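Local structure of putative alpha-galactosidase (Bacteroides fragilis, 4NZJ) at residues M102-N105 with T109-Q112. The protein probably hydrolyses terminal, non-reducing alpha-D-galactose residues from alpha-D-galactosides, including galactose oligosaccharides, galactomannans and galactolipids. Residues are numbered along the deposited sequence; the frame is centred on the assembly and turned at random.
Sequences MGWN and TFGQ
The first beta-strand of the catalytic TIM barrel, 102-105, meets the short helix 107-110 that follows it at the strand's C-terminal end, and the meeting rests on two rings, W104 and F110, while a water links N105 to T109. Membership of the barrel follows from the sheet order: the strand runs parallel between 138-140 and 358-360, bonded to both through its backbone. W104 carries its indole out of the strand with CG anti to the backbone N (chi1 172°), and the six-membered part of the ring reaches F110 edge first. CZ2 of W104 lies 3.7 Å from CE2 of F110, while CH2 of W104 is 3.8 Å from CD2 of F110. Both pairs of atoms sit on ring edges and close to the ring planes, so the evidence supports apolar edge-to-edge contact, with neither ring stacking on the other. T109 adds a methyl to one face of the phenyl: its CG2 stands 3.4 Å above the F110 plane, over the ring centre, a CH-pi type of approach. L118 and T122 of helix 116-128 also touch F110, and T122 and M126 touch W104, which places both rings against that helix. The indole N-H is spent elsewhere, on the backbone O of N362, consistent with the 4.2 Å left between NE1 of W104 and OG1 of T109. N105 directs its side chain differently: OD1 caps N of W107 at the turn into the short helix, and ND2 bonds OD1 of D142. The backbone O of N105 reaches T109 through one water, which donates to O of N105 at 2.7 Å and accepts from OG1 of T109, also at 2.7 Å.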
loop_
_atom_site.group_PDB
_atom_site.type_symbol
_atom_site.label_atom_id
_atom_site.label_comp_id
_atom_site.label_asym_id
_atom_site.label_seq_id
_atom_site.Cartn_x
_atom_site.Cartn_y
_atom_site.Cartn_z
HETATM N N MSE A 102 1.472 -0.658 -2.277
HETATM C CA MSE A 102 2.378 -1.204 -1.284
HETATM C C MSE A 102 3.750 -0.633 -1.525
HETATM O O MSE A 102 4.174 -0.485 -2.673
HETATM C CB MSE A 102 2.443 -2.723 -1.424
HETATM C CG MSE A 102 1.077 -3.392 -1.294
HETATM SE SE MSE A 102 1.225 -5.330 -1.581
HETATM C CE MSE A 102 2.639 -5.712 -0.267
ATOM N N GLY A 103 4.467 -0.327 -0.452
ATOM C CA GLY A 103 5.791 0.265 -0.596
ATOM C C GLY A 103 6.347 0.834 0.686
ATOM O O GLY A 103 6.106 0.305 1.776
ATOM N N TRP A 104 7.090 1.923 0.537
ATOM C CA TRP A 104 7.871 2.519 1.618
ATOM C C TRP A 104 7.897 4.032 1.461
ATOM O O TRP A 104 7.964 4.544 0.343
ATOM C CB TRP A 104 9.291 1.964 1.564
ATOM C CG TRP A 104 10.293 2.583 2.484
ATOM C CD1 TRP A 104 10.506 2.265 3.790
ATOM C CD2 TRP A 104 11.251 3.601 2.155
ATOM N NE1 TRP A 104 11.526 3.026 4.304
ATOM C CE2 TRP A 104 12.005 3.853 3.320
ATOM C CE3 TRP A 104 11.544 4.322 0.991
ATOM C CZ2 TRP A 104 13.050 4.790 3.353
ATOM C CZ3 TRP A 104 12.576 5.266 1.026
ATOM C CH2 TRP A 104 13.318 5.484 2.197
ATOM N N ASN A 105 7.818 4.730 2.589
ATOM C CA ASN A 105 7.943 6.184 2.634
ATOM C C ASN A 105 9.176 6.543 3.452
ATOM O O ASN A 105 9.435 5.942 4.500
ATOM C CB ASN A 105 6.692 6.811 3.233
ATOM C CG ASN A 105 6.809 8.317 3.402
ATOM O OD1 ASN A 105 7.451 8.794 4.337
ATOM N ND2 ASN A 105 6.185 9.074 2.497
ATOM N N THR A 109 12.406 7.361 8.537
ATOM C CA THR A 109 13.774 6.857 8.597
ATOM C C THR A 109 14.810 7.962 8.400
ATOM O O THR A 109 15.800 8.028 9.124
ATOM C CB THR A 109 14.005 5.759 7.542
ATOM O OG1 THR A 109 13.126 4.664 7.808
ATOM C CG2 THR A 109 15.448 5.266 7.573
ATOM N N PHE A 110 14.588 8.824 7.408
ATOM C CA PHE A 110 15.645 9.740 6.966
ATOM C C PHE A 110 15.369 11.228 7.174
ATOM O O PHE A 110 16.311 12.031 7.185
ATOM C CB PHE A 110 15.968 9.478 5.493
ATOM C CG PHE A 110 16.557 8.118 5.241
ATOM C CD1 PHE A 110 17.782 7.773 5.782
ATOM C CD2 PHE A 110 15.887 7.186 4.463
ATOM C CE1 PHE A 110 18.330 6.519 5.560
ATOM C CE2 PHE A 110 16.431 5.934 4.227
ATOM C CZ PHE A 110 17.652 5.600 4.778
ATOM N N GLY A 111 14.103 11.601 7.339
ATOM C CA GLY A 111 13.751 12.997 7.609
ATOM C C GLY A 111 14.373 13.958 6.609
ATOM O O GLY A 111 14.232 13.771 5.397
ATOM N N GLN A 112 15.086 14.959 7.125
ATOM C CA GLN A 112 15.752 15.967 6.300
ATOM C C GLN A 112 17.097 15.503 5.746
ATOM O O GLN A 112 17.841 16.312 5.179
ATOM C CB GLN A 112 15.981 17.247 7.111
ATOM C CG GLN A 112 14.701 17.955 7.515
ATOM C CD GLN A 112 14.970 19.299 8.163
ATOM O OE1 GLN A 112 15.836 20.047 7.719
ATOM N NE2 GLN A 112 14.222 19.611 9.212
HETATM O O HOH W 1 10.884 5.764 6.716
#